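Local coordinates for protein sensor kinase citA (Klebsiella pneumoniae, PDB 1P0Z) that senses citrate through its periplasmic domain as a membrane-bound histidine kinase and probably activates the response regulator CitB by phosphorylation, switching on citrate-fermentation genes, at residues Pro68-Ile71 / Gly72-Met75; Leu4-Gln7 / Val8-Ala12; Asp79-Glu82 / Ala83-Ala87; Leu34-Ile37 / Lys38-Asp42. All blocks are in the same frame, centred on the assembly; numbering follows the deposited sequence.

How the interactions relate
All four interactions are local contacts within one periplasmic PAS-like (Cache) domain, and they differ in their distance from the citrate site formed by Arg62, His65, Arg103 and Lys105. Interactions 1 and 3 border it and touch each other, Met75 CE lying 3.6 Å from Ser80 OG; both also supply residues to the pocket of the small molybdate cluster. Interaction 4 packs against interaction 1 through Leu34 CD1 and Ile71 CG2, 4.2 Å apart. Interaction 2, at the start of the first helix, binds the heptamolybdate instead; its centre is about 26 Å from that of interaction 1 and about 25 Å from that of interaction 4, across the domain centre from both.

Interaction 1 of 4, residues Pro68-Ile71 / Gly72-Met75. With OMO (Mo(VI)(=O)(oh)2 cluster), chain N.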
loop_
_atom_site.group_PDB
_atom_site.type_symbol
_atom_site.label_atom_id
_atom_site.label_comp_id
_atom_site.label_asym_id
_atom_site.label_seq_id
_atom_site.Cartn_x
_atom_site.Cartn_y
_atom_site.Cartn_z
ATOM N N PRO A 68 -2.682 -12.294 -8.053
ATOM C CA PRO A 68 -3.497 -13.164 -7.203
ATOM C C PRO A 68 -2.827 -14.132 -6.271
ATOM O O PRO A 68 -3.303 -14.330 -5.133
ATOM C CB PRO A 68 -4.460 -13.846 -8.196
ATOM C CG PRO A 68 -3.740 -13.766 -9.488
ATOM C CD PRO A 68 -3.079 -12.404 -9.467
ATOM N N ASP A 69 -1.729 -14.731 -6.711
ATOM C CA ASP A 69 -1.068 -15.707 -5.850
ATOM C C ASP A 69 -0.417 -15.122 -4.607
ATOM O O ASP A 69 -0.165 -15.844 -3.639
ATOM C CB ASP A 69 -0.035 -16.519 -6.646
ATOM C CG ASP A 69 -0.677 -17.354 -7.759
ATOM O OD1 ASP A 69 -1.869 -17.710 -7.629
ATOM O OD2 ASP A 69 0.009 -17.661 -8.761
ATOM N N GLU A 70 -0.139 -13.817 -4.629
ATOM C CA GLU A 70 0.486 -13.155 -3.494
ATOM C C GLU A 70 -0.495 -12.929 -2.358
ATOM O O GLU A 70 -0.097 -12.675 -1.231
ATOM C CB GLU A 70 1.059 -11.805 -3.922
ATOM C CG GLU A 70 2.012 -11.889 -5.081
ATOM C CD GLU A 70 3.364 -12.449 -4.697
ATOM O OE1 GLU A 70 3.443 -13.287 -3.779
ATOM O OE2 GLU A 70 4.363 -12.048 -5.338
ATOM N N ILE A 71 -1.779 -13.007 -2.651
ATOM C CA ILE A 71 -2.760 -12.817 -1.597
ATOM C C ILE A 71 -2.683 -14.017 -0.649
ATOM O O ILE A 71 -2.663 -15.175 -1.097
ATOM C CB ILE A 71 -4.164 -12.642 -2.196
ATOM C CG1 ILE A 71 -4.156 -11.349 -3.036
ATOM C CG2 ILE A 71 -5.203 -12.557 -1.093
ATOM C CD1 ILE A 71 -5.376 -11.120 -3.865
ATOM N N GLY A 72 -2.586 -13.744 0.644
ATOM C CA GLY A 72 -2.470 -14.820 1.611
ATOM C C GLY A 72 -1.024 -15.070 2.003
ATOM O O GLY A 72 -0.760 -15.812 2.955
ATOM N N LYS A 73 -0.083 -14.483 1.268
ATOM C CA LYS A 73 1.336 -14.615 1.576
ATOM C C LYS A 73 1.799 -13.360 2.322
ATOM O O LYS A 73 1.169 -12.301 2.217
ATOM C CB LYS A 73 2.126 -14.811 0.288
ATOM C CG LYS A 73 1.791 -16.153 -0.381
ATOM C CD LYS A 73 2.623 -16.411 -1.622
ATOM C CE LYS A 73 2.184 -17.738 -2.262
ATOM N NZ LYS A 73 2.853 -17.954 -3.574
ATOM N N SER A 74 2.877 -13.493 3.090
ATOM C CA SER A 74 3.406 -12.381 3.891
ATOM C C SER A 74 4.218 -11.365 3.103
ATOM O O SER A 74 4.918 -11.720 2.165
ATOM C CB SER A 74 4.293 -12.943 5.005
ATOM O OG SER A 74 4.846 -11.907 5.810
ATOM N N MET A 75 4.115 -10.100 3.508
ATOM C CA MET A 75 4.918 -9.015 2.908
ATOM C C MET A 75 6.260 -9.171 3.628
ATOM O O MET A 75 6.376 -8.826 4.805
ATOM C CB MET A 75 4.268 -7.660 3.225
ATOM C CG MET A 75 2.961 -7.473 2.445
ATOM S SD MET A 75 2.003 -6.071 3.015
ATOM C CE MET A 75 2.948 -4.661 2.244
HETATM O OM1 OMO N . 8.000 -7.596 -1.282
HETATM MO MO OMO N . 7.155 -6.125 -0.475
HETATM O OR1 OMO N . 8.508 -5.105 -0.231
HETATM O OM2 OMO N . 6.859 -6.794 1.108
HETATM O O HOH W 1 2.957 -15.659 -5.062
#
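Lys73 returns over the backbone of Asp69 and Glu70, packing closely along its carbon chain and loosely at its ammonium. The close part is a type II beta turn from Glu70 to Lys73, closed by Lys73 N donating to Glu70 O at 3.1 Å; the donor stands well above the carbonyl plane, 48° out of it. Gly72 is the third residue of the turn, with phi 97°, where a CB would collide with Ile71 O. Beyond CG the lysine chain runs extended across the peptide, bringing CE to 3.3 Å from Asp69 O.

The outer side is looser. Glu70 bends at chi2 (-75°) and crosses the lysine obliquely, yet Glu70 OE1 stays 4.7 Å from Lys73 NZ, too far for a direct salt bridge. A water links them, accepting from Lys73 NZ at 2.7 Å and donating weakly to Glu70 OE1, which also has a long, weak ion pair with Arg62.

Arg62, a citrate-binding residue, makes backbone hydrogen bonds to Gly72 and Lys73, and Glu70 touches His65, which also binds citrate. Met75 CB approaches OM2 of the molybdate cluster at 3.5 Å. This is a 3-10 segment leading into a beta turn, in the loop bordering the PAS-domain ligand pocket.

Interaction 2 of 4, residues Leu4-Gln7 / Val8-Ala12; sequences LHYQ and VGQRA. With MO7 (bis(mu4-oxo)-bis(mu3-oxo)-octakis(mu2-oxo)-dodecaoxo-heptamolybdenum (VI)), chain M.
Tyr6 and Gln10, one helical turn apart, meet with the glutamine chain laid over one face of the phenol ring. From Gln10 CB, 3.7 Å from Tyr6 O, the chain reaches CG, which makes the CH-pi contact: CG stands 3.8 Å from the ring centroid, 24° off the normal, and is displaced toward the rim beside Tyr6 CZ. A bend at chi2 (-57°) then turns Gln10 CD along the ring near Tyr6 CZ and OH, with the amide plane only 8° from the ring plane. At the tip, OE1 comes loosely near Tyr6 OH, while NE2 passes Tyr6 CE1 and donates weakly to a water that itself donates to Tyr6 O.

The Tyr6 carbonyl also accepts the helical bond from Gln10 N, while Gly9 N bonds to His5 O and Arg11 N to Gln7 O. His5 occupies the N-cap position, and the heptamolybdate sits against this helix start. Tyr6 N donates to the cluster oxygen O24 at 2.9 Å. Gln7 N donates to cluster O15 at 2.8 Å. His5 ND1 reaches O9 at 2.7 Å, with the oxygen at the ring edge and in its plane. The Gln7 side chain adds NE2, which donates to O16 at 3.1 Å. His130 and His131 from the chain terminus bind the same cluster.

Backbone N-H groups of a helix's first turn, reinforced by an imidazole and an amide, thus meet a highly charged polyanion; the helix dipole would probably add to the attraction, although the cluster is not the natural ligand.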
loop_
_atom_site.group_PDB
_atom_site.type_symbol
_atom_site.label_atom_id
_atom_site.label_comp_id
_atom_site.label_asym_id
_atom_site.label_seq_id
_atom_site.Cartn_x
_atom_site.Cartn_y
_atom_site.Cartn_z
ATOM N N LEU A 4 15.080 11.405 -4.618
ATOM C CA LEU A 4 14.815 10.128 -5.254
ATOM C C LEU A 4 13.337 10.227 -5.706
ATOM O O LEU A 4 12.418 9.858 -4.951
ATOM C CB LEU A 4 14.976 8.933 -4.294
ATOM C CG LEU A 4 14.718 7.572 -4.974
ATOM C CD1 LEU A 4 15.707 7.315 -6.135
ATOM C CD2 LEU A 4 14.819 6.468 -3.915
ATOM N N HIS A 5 13.132 10.742 -6.934
ATOM C CA HIS A 5 11.786 10.934 -7.509
ATOM C C HIS A 5 10.833 11.461 -6.451
ATOM O O HIS A 5 9.793 10.876 -6.135
ATOM C CB HIS A 5 11.302 9.612 -8.082
ATOM C CG HIS A 5 12.313 9.002 -8.987
ATOM N ND1 HIS A 5 12.588 9.583 -10.215
ATOM C CD2 HIS A 5 13.174 7.969 -8.758
ATOM C CE1 HIS A 5 13.603 8.886 -10.705
ATOM N NE2 HIS A 5 13.998 7.897 -9.885
ATOM N N TYR A 6 11.190 12.627 -5.936
ATOM C CA TYR A 6 10.434 13.264 -4.857
ATOM C C TYR A 6 8.936 13.391 -5.135
ATOM O O TYR A 6 8.121 12.988 -4.297
ATOM C CB TYR A 6 11.011 14.647 -4.611
ATOM C CG TYR A 6 10.245 15.415 -3.577
ATOM C CD1 TYR A 6 10.344 15.068 -2.246
ATOM C CD2 TYR A 6 9.358 16.440 -3.952
ATOM C CE1 TYR A 6 9.568 15.709 -1.285
ATOM C CE2 TYR A 6 8.583 17.092 -2.986
ATOM C CZ TYR A 6 8.699 16.712 -1.667
ATOM O OH TYR A 6 7.951 17.350 -0.689
ATOM N N GLN A 7 8.571 13.929 -6.295
ATOM C CA GLN A 7 7.147 14.082 -6.574
ATOM C C GLN A 7 6.419 12.769 -6.664
ATOM O O GLN A 7 5.265 12.666 -6.245
ATOM C CB GLN A 7 6.897 14.887 -7.860
ATOM C CG GLN A 7 7.218 16.366 -7.708
ATOM C CD GLN A 7 6.516 17.194 -8.818
ATOM O OE1 GLN A 7 5.304 17.082 -8.993
ATOM N NE2 GLN A 7 7.266 17.989 -9.565
ATOM N N VAL A 8 7.047 11.767 -7.261
ATOM C CA VAL A 8 6.376 10.467 -7.328
ATOM C C VAL A 8 6.122 9.923 -5.917
ATOM O O VAL A 8 5.063 9.380 -5.632
ATOM C CB VAL A 8 7.236 9.476 -8.128
ATOM C CG1 VAL A 8 6.640 8.044 -8.061
ATOM C CG2 VAL A 8 7.293 9.989 -9.621
ATOM N N GLY A 9 7.125 10.021 -5.044
ATOM C CA GLY A 9 6.948 9.508 -3.690
ATOM C C GLY A 9 5.820 10.244 -2.965
ATOM O O GLY A 9 5.031 9.598 -2.275
ATOM N N GLN A 10 5.712 11.558 -3.163
ATOM C CA GLN A 10 4.650 12.318 -2.498
ATOM C C GLN A 10 3.284 11.893 -3.012
ATOM O O GLN A 10 2.352 11.791 -2.220
ATOM C CB GLN A 10 4.893 13.824 -2.670
ATOM C CG GLN A 10 6.121 14.322 -1.900
ATOM C CD GLN A 10 6.048 14.007 -0.392
ATOM O OE1 GLN A 10 5.200 14.530 0.313
ATOM N NE2 GLN A 10 6.928 13.128 0.081
ATOM N N ARG A 11 3.174 11.649 -4.318
ATOM C CA ARG A 11 1.926 11.187 -4.941
ATOM C C ARG A 11 1.552 9.825 -4.362
ATOM O O ARG A 11 0.386 9.553 -4.012
ATOM C CB ARG A 11 2.084 11.071 -6.481
ATOM C CG ARG A 11 1.659 12.316 -7.269
ATOM C CD ARG A 11 0.103 12.401 -7.377
ATOM N NE ARG A 11 -0.430 11.383 -8.296
ATOM C CZ ARG A 11 -1.659 10.866 -8.229
ATOM N NH1 ARG A 11 -2.514 11.262 -7.270
ATOM N NH2 ARG A 11 -2.040 9.940 -9.120
ATOM N N ALA A 12 2.549 8.958 -4.225
ATOM C CA ALA A 12 2.273 7.620 -3.688
ATOM C C ALA A 12 1.819 7.708 -2.237
ATOM O O ALA A 12 0.871 6.998 -1.821
ATOM C CB ALA A 12 3.555 6.762 -3.775
HETATM MO MO1 MO7 M . 12.360 14.688 -12.286
HETATM O O1 MO7 M . 11.681 16.068 -11.788
HETATM O O2 MO7 M . 13.149 12.770 -12.633
HETATM O O3 MO7 M . 10.787 13.642 -12.610
HETATM O O4 MO7 M . 12.787 15.045 -13.996
HETATM O O5 MO7 M . 11.805 13.971 -10.229
HETATM MO MO2 MO7 M . 13.878 12.987 -14.658
HETATM O O6 MO7 M . 14.548 11.534 -15.007
HETATM O O7 MO7 M . 12.077 12.488 -14.862
HETATM O O8 MO7 M . 14.083 13.906 -16.146
HETATM MO MO3 MO7 M . 11.447 11.587 -13.178
HETATM O O9 MO7 M . 10.982 11.465 -11.258
HETATM O O10 MO7 M . 12.290 10.094 -13.306
HETATM O O11 MO7 M . 9.906 11.204 -13.846
HETATM MO MO4 MO7 M . 9.952 12.998 -10.593
HETATM O O12 MO7 M . 9.464 14.852 -10.416
HETATM O O13 MO7 M . 8.462 12.613 -11.446
HETATM O O14 MO7 M . 9.693 12.403 -8.944
HETATM MO MO5 MO7 M . 10.888 15.725 -9.466
HETATM O O15 MO7 M . 10.428 15.309 -7.848
HETATM O O16 MO7 M . 10.339 17.356 -9.617
HETATM O O17 MO7 M . 14.039 14.844 -11.403
HETATM O O18 MO7 M . 15.322 13.672 -13.637
HETATM O O19 MO7 M . 12.761 16.034 -9.216
HETATM MO MO6 MO7 M . 15.109 12.981 -11.789
HETATM MO MO7 MO7 M . 13.677 14.378 -9.229
HETATM O O20 MO7 M . 14.352 12.767 -9.995
HETATM O O21 MO7 M . 15.589 11.443 -12.028
HETATM O O22 MO7 M . 16.570 13.802 -11.266
HETATM O O23 MO7 M . 15.250 15.132 -8.896
HETATM O O24 MO7 M . 13.213 13.748 -7.669
HETATM O O HOH W 2 8.944 11.523 -1.981
#

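Interaction 3 of 4, residues Asp79-Glu82 / Ala83-Ala87; sequences DSDE and ALINA
The short helix 81-86, between the loop bordering the citrate pocket and strand 90-96, opens with a first turn in which Ser80, just before it, meets Leu84. Ser80 O accepts Leu84 N at 3.0 Å and, weakly, Ala83 N, while Ser80 CB packs on Leu84 CD1. One residue along, Asp81 O receives Ile85 N at 2.7 Å; the Asp81 and Ile85 side chains lie alongside each other, Asp81 OD2 coming to 3.8 Å from Ile85 CD1.

The polar pair is Glu82 with Asn86, whose side chains also run in the same direction. Glu82 folds back at chi2 (-50°), which brings its carboxylate beside the asparagine amide. Asn86 ND2 donates to Glu82 OE1 at 2.8 Å in a nearly straight bond (169°). The oxygen is met on its syn side but 27° out of the carboxylate plane, whereas it lies almost in the amide plane. In the same turn, Asn86 N bonds only weakly to Glu82 O, and by Ala87 phi has become positive.

On the inner side, Ser80 OG is hydrogen-bonded to Lys105, and Asp79 forms salt bridges with Lys105 and Arg103. Ala83 and Leu84 rest on Ile118 of the sheet.

A hydrogen bond from amide N-H to carboxylate, probably strengthened by its charge, therefore reinforces a helix turn whose backbone bonding is weakening, while the preceding residues present carboxylate and hydroxyl to the cationic citrate-binding residues Lys105 and Arg103 and may help to orient them and temper their charge.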
loop_
_atom_site.group_PDB
_atom_site.type_symbol
_atom_site.label_atom_id
_atom_site.label_comp_id
_atom_site.label_asym_id
_atom_site.label_seq_id
_atom_site.Cartn_x
_atom_site.Cartn_y
_atom_site.Cartn_z
ATOM N N ASP A 79 10.093 -3.475 4.822
ATOM C CA ASP A 79 9.917 -2.025 4.907
ATOM C C ASP A 79 8.488 -1.654 5.304
ATOM O O ASP A 79 8.035 -0.530 5.042
ATOM C CB ASP A 79 10.311 -1.355 3.574
ATOM C CG ASP A 79 9.344 -1.685 2.399
ATOM O OD1 ASP A 79 8.659 -2.738 2.414
ATOM O OD2 ASP A 79 9.268 -0.857 1.440
ATOM N N SER A 80 7.799 -2.570 5.972
ATOM C CA SER A 80 6.426 -2.299 6.388
ATOM C C SER A 80 6.323 -2.159 7.917
ATOM O O SER A 80 5.285 -1.756 8.432
ATOM C CB SER A 80 5.485 -3.430 5.934
ATOM O OG SER A 80 5.451 -3.535 4.518
ATOM N N ASP A 81 7.416 -2.458 8.627
ATOM C CA ASP A 81 7.361 -2.419 10.087
ATOM C C ASP A 81 6.972 -1.099 10.699
ATOM O O ASP A 81 6.180 -1.070 11.661
ATOM C CB ASP A 81 8.707 -2.862 10.660
ATOM C CG ASP A 81 8.843 -4.377 10.685
ATOM O OD1 ASP A 81 8.198 -5.050 9.837
ATOM O OD2 ASP A 81 9.595 -4.893 11.546
ATOM N N GLU A 82 7.494 0.002 10.145
ATOM C CA GLU A 82 7.185 1.278 10.774
ATOM C C GLU A 82 5.704 1.640 10.690
ATOM O O GLU A 82 5.184 2.310 11.586
ATOM C CB GLU A 82 8.110 2.376 10.248
ATOM C CG GLU A 82 9.595 2.037 10.607
ATOM C CD GLU A 82 9.793 1.662 12.105
ATOM O OE1 GLU A 82 9.216 2.315 13.019
ATOM O OE2 GLU A 82 10.552 0.690 12.382
ATOM N N ALA A 83 5.020 1.171 9.651
ATOM C CA ALA A 83 3.590 1.436 9.543
ATOM C C ALA A 83 2.818 0.434 10.420
ATOM O O ALA A 83 1.902 0.823 11.154
ATOM C CB ALA A 83 3.128 1.282 8.075
ATOM N N LEU A 84 3.186 -0.840 10.344
ATOM C CA LEU A 84 2.465 -1.874 11.080
ATOM C C LEU A 84 2.642 -1.832 12.577
ATOM O O LEU A 84 1.688 -2.105 13.341
ATOM C CB LEU A 84 2.855 -3.270 10.567
ATOM C CG LEU A 84 2.299 -3.597 9.174
ATOM C CD1 LEU A 84 2.915 -4.882 8.658
ATOM C CD2 LEU A 84 0.741 -3.643 9.209
ATOM N N ILE A 85 3.842 -1.480 13.008
ATOM C CA ILE A 85 4.134 -1.447 14.432
ATOM C C ILE A 85 4.020 -0.074 15.045
ATOM O O ILE A 85 3.444 0.072 16.150
ATOM C CB ILE A 85 5.565 -2.006 14.687
ATOM C CG1 ILE A 85 5.644 -3.450 14.192
ATOM C CG2 ILE A 85 5.913 -1.922 16.174
ATOM C CD1 ILE A 85 7.062 -3.990 14.225
ATOM N N ASN A 86 4.526 0.949 14.333
ATOM C CA ASN A 86 4.549 2.292 14.858
ATOM C C ASN A 86 3.590 3.308 14.234
ATOM O O ASN A 86 3.616 4.486 14.561
ATOM C CB ASN A 86 6.001 2.781 14.840
ATOM C CG ASN A 86 6.850 2.001 15.821
ATOM O OD1 ASN A 86 6.396 1.768 16.950
ATOM N ND2 ASN A 86 8.065 1.577 15.424
ATOM N N ALA A 87 2.708 2.813 13.371
ATOM C CA ALA A 87 1.679 3.622 12.736
ATOM C C ALA A 87 2.194 4.838 11.972
ATOM O O ALA A 87 1.505 5.863 11.866
ATOM C CB ALA A 87 0.601 4.049 13.779
#

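Interaction 4 of 4, residues Leu34-Ile37 / Lys38-Asp42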
loop_
_atom_site.group_PDB
_atom_site.type_symbol
_atom_site.label_atom_id
_atom_site.label_comp_id
_atom_site.label_asym_id
_atom_site.label_seq_id
_atom_site.Cartn_x
_atom_site.Cartn_y
_atom_site.Cartn_z
ATOM N N LEU A 34 -12.081 -10.514 1.549
ATOM C CA LEU A 34 -11.235 -10.369 0.352
ATOM C C LEU A 34 -11.914 -9.852 -0.909
ATOM O O LEU A 34 -11.348 -9.013 -1.623
ATOM C CB LEU A 34 -10.534 -11.697 0.021
ATOM C CG LEU A 34 -9.666 -12.283 1.148
ATOM C CD1 LEU A 34 -8.946 -13.500 0.586
ATOM C CD2 LEU A 34 -8.651 -11.257 1.690
ATOM N N ALA A 35 -13.116 -10.355 -1.196
ATOM C CA ALA A 35 -13.832 -9.903 -2.387
ATOM C C ALA A 35 -14.215 -8.442 -2.241
ATOM O O ALA A 35 -14.165 -7.681 -3.215
ATOM C CB ALA A 35 -15.098 -10.739 -2.601
ATOM N N ARG A 36 -14.616 -8.058 -1.027
ATOM C CA ARG A 36 -15.013 -6.673 -0.771
ATOM C C ARG A 36 -13.771 -5.757 -0.958
ATOM O O ARG A 36 -13.862 -4.675 -1.571
ATOM C CB ARG A 36 -15.567 -6.545 0.645
ATOM C CG ARG A 36 -16.029 -5.143 1.019
ATOM C CD ARG A 36 -16.997 -4.578 -0.023
ATOM N NE ARG A 36 -17.358 -3.197 0.288
ATOM C CZ ARG A 36 -17.793 -2.317 -0.617
ATOM N NH1 ARG A 36 -17.923 -2.670 -1.902
ATOM N NH2 ARG A 36 -18.097 -1.082 -0.238
ATOM N N ILE A 37 -12.623 -6.193 -0.438
ATOM C CA ILE A 37 -11.390 -5.407 -0.590
ATOM C C ILE A 37 -11.048 -5.267 -2.070
ATOM O O ILE A 37 -10.711 -4.174 -2.545
ATOM C CB ILE A 37 -10.226 -6.072 0.178
ATOM C CG1 ILE A 37 -10.527 -5.975 1.678
ATOM C CG2 ILE A 37 -8.878 -5.359 -0.130
ATOM C CD1 ILE A 37 -9.592 -6.760 2.549
ATOM N N LYS A 38 -11.143 -6.371 -2.809
ATOM C CA LYS A 38 -10.861 -6.328 -4.250
ATOM C C LYS A 38 -11.795 -5.350 -4.976
ATOM O O LYS A 38 -11.367 -4.579 -5.835
ATOM C CB LYS A 38 -11.022 -7.730 -4.856
ATOM C CG LYS A 38 -10.730 -7.799 -6.346
ATOM C CD LYS A 38 -11.030 -9.217 -6.860
ATOM C CE LYS A 38 -10.330 -9.544 -8.185
ATOM N NZ LYS A 38 -10.532 -8.568 -9.268
ATOM N N ALA A 39 -13.087 -5.396 -4.629
ATOM C CA ALA A 39 -14.064 -4.493 -5.248
ATOM C C ALA A 39 -13.752 -3.021 -4.970
ATOM O O ALA A 39 -14.031 -2.138 -5.804
ATOM C CB ALA A 39 -15.468 -4.823 -4.749
ATOM N N LEU A 40 -13.170 -2.755 -3.801
ATOM C CA LEU A 40 -12.828 -1.383 -3.438
ATOM C C LEU A 40 -11.518 -0.915 -4.077
ATOM O O LEU A 40 -11.415 0.219 -4.555
ATOM C CB LEU A 40 -12.693 -1.249 -1.915
ATOM C CG LEU A 40 -13.960 -1.353 -1.054
ATOM C CD1 LEU A 40 -13.588 -1.576 0.437
ATOM C CD2 LEU A 40 -14.797 -0.076 -1.223
ATOM N N ILE A 41 -10.521 -1.791 -4.091
ATOM C CA ILE A 41 -9.214 -1.399 -4.607
ATOM C C ILE A 41 -9.045 -1.454 -6.115
ATOM O O ILE A 41 -8.391 -0.606 -6.689
ATOM C CB ILE A 41 -8.098 -2.232 -3.952
ATOM C CG1 ILE A 41 -8.169 -2.094 -2.421
ATOM C CG2 ILE A 41 -6.756 -1.786 -4.474
ATOM C CD1 ILE A 41 -7.960 -0.702 -1.896
ATOM N N ASP A 42 -9.640 -2.454 -6.768
ATOM C CA ASP A 42 -9.484 -2.545 -8.225
ATOM C C ASP A 42 -9.794 -1.245 -8.960
ATOM O O ASP A 42 -9.034 -0.842 -9.829
ATOM C CB ASP A 42 -10.392 -3.632 -8.812
ATOM C CG ASP A 42 -9.798 -5.025 -8.727
ATOM O OD1 ASP A 42 -8.601 -5.199 -8.389
ATOM O OD2 ASP A 42 -10.544 -5.994 -9.043
#
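Leu40 packs against the guanidinium of Arg36: its CD2 stands over one face, 3.6 Å from Arg36 NH2 and offset toward the rim. Arg36 CG is anti to the backbone N (chi1 -179°), and a bend at chi2 (52°) swings the chain along the helix so that its flat end crosses the leucine branch. Beside them Ile37 and Ile41 point the same way, Ile37 CG2 to Ile41 CG1 being 4.1 Å. Ile41 CG1 also lies 3.3 Å from Ile37 O, which accepts Ile41 N at 2.8 Å.

These pairs are successive i to i+4 contacts on helix 34-47, one of the helices packed beside the antiparallel sheet of this PAS-like domain. On a further side of it, Lys38 extends from CB and bends at its last torsion (-52°), carrying NZ to 2.6 Å from Asp42 OD2, a salt bridge on the syn lone pair.

Second-shell partners hold these groups. Glu24 of helix 23-30 forms a salt bridge with Arg36 NH2 and touches Leu40, tying the two helices together next to the Arg36-Leu40 contact. Ile37 packs on Ala28 and Val29 of that helix and on Leu63, Ile41 reaches Ile53 and Val55 of the sheet, and the hydroxyl of Tyr64 is hydrogen-bonded to Asp42 OD1.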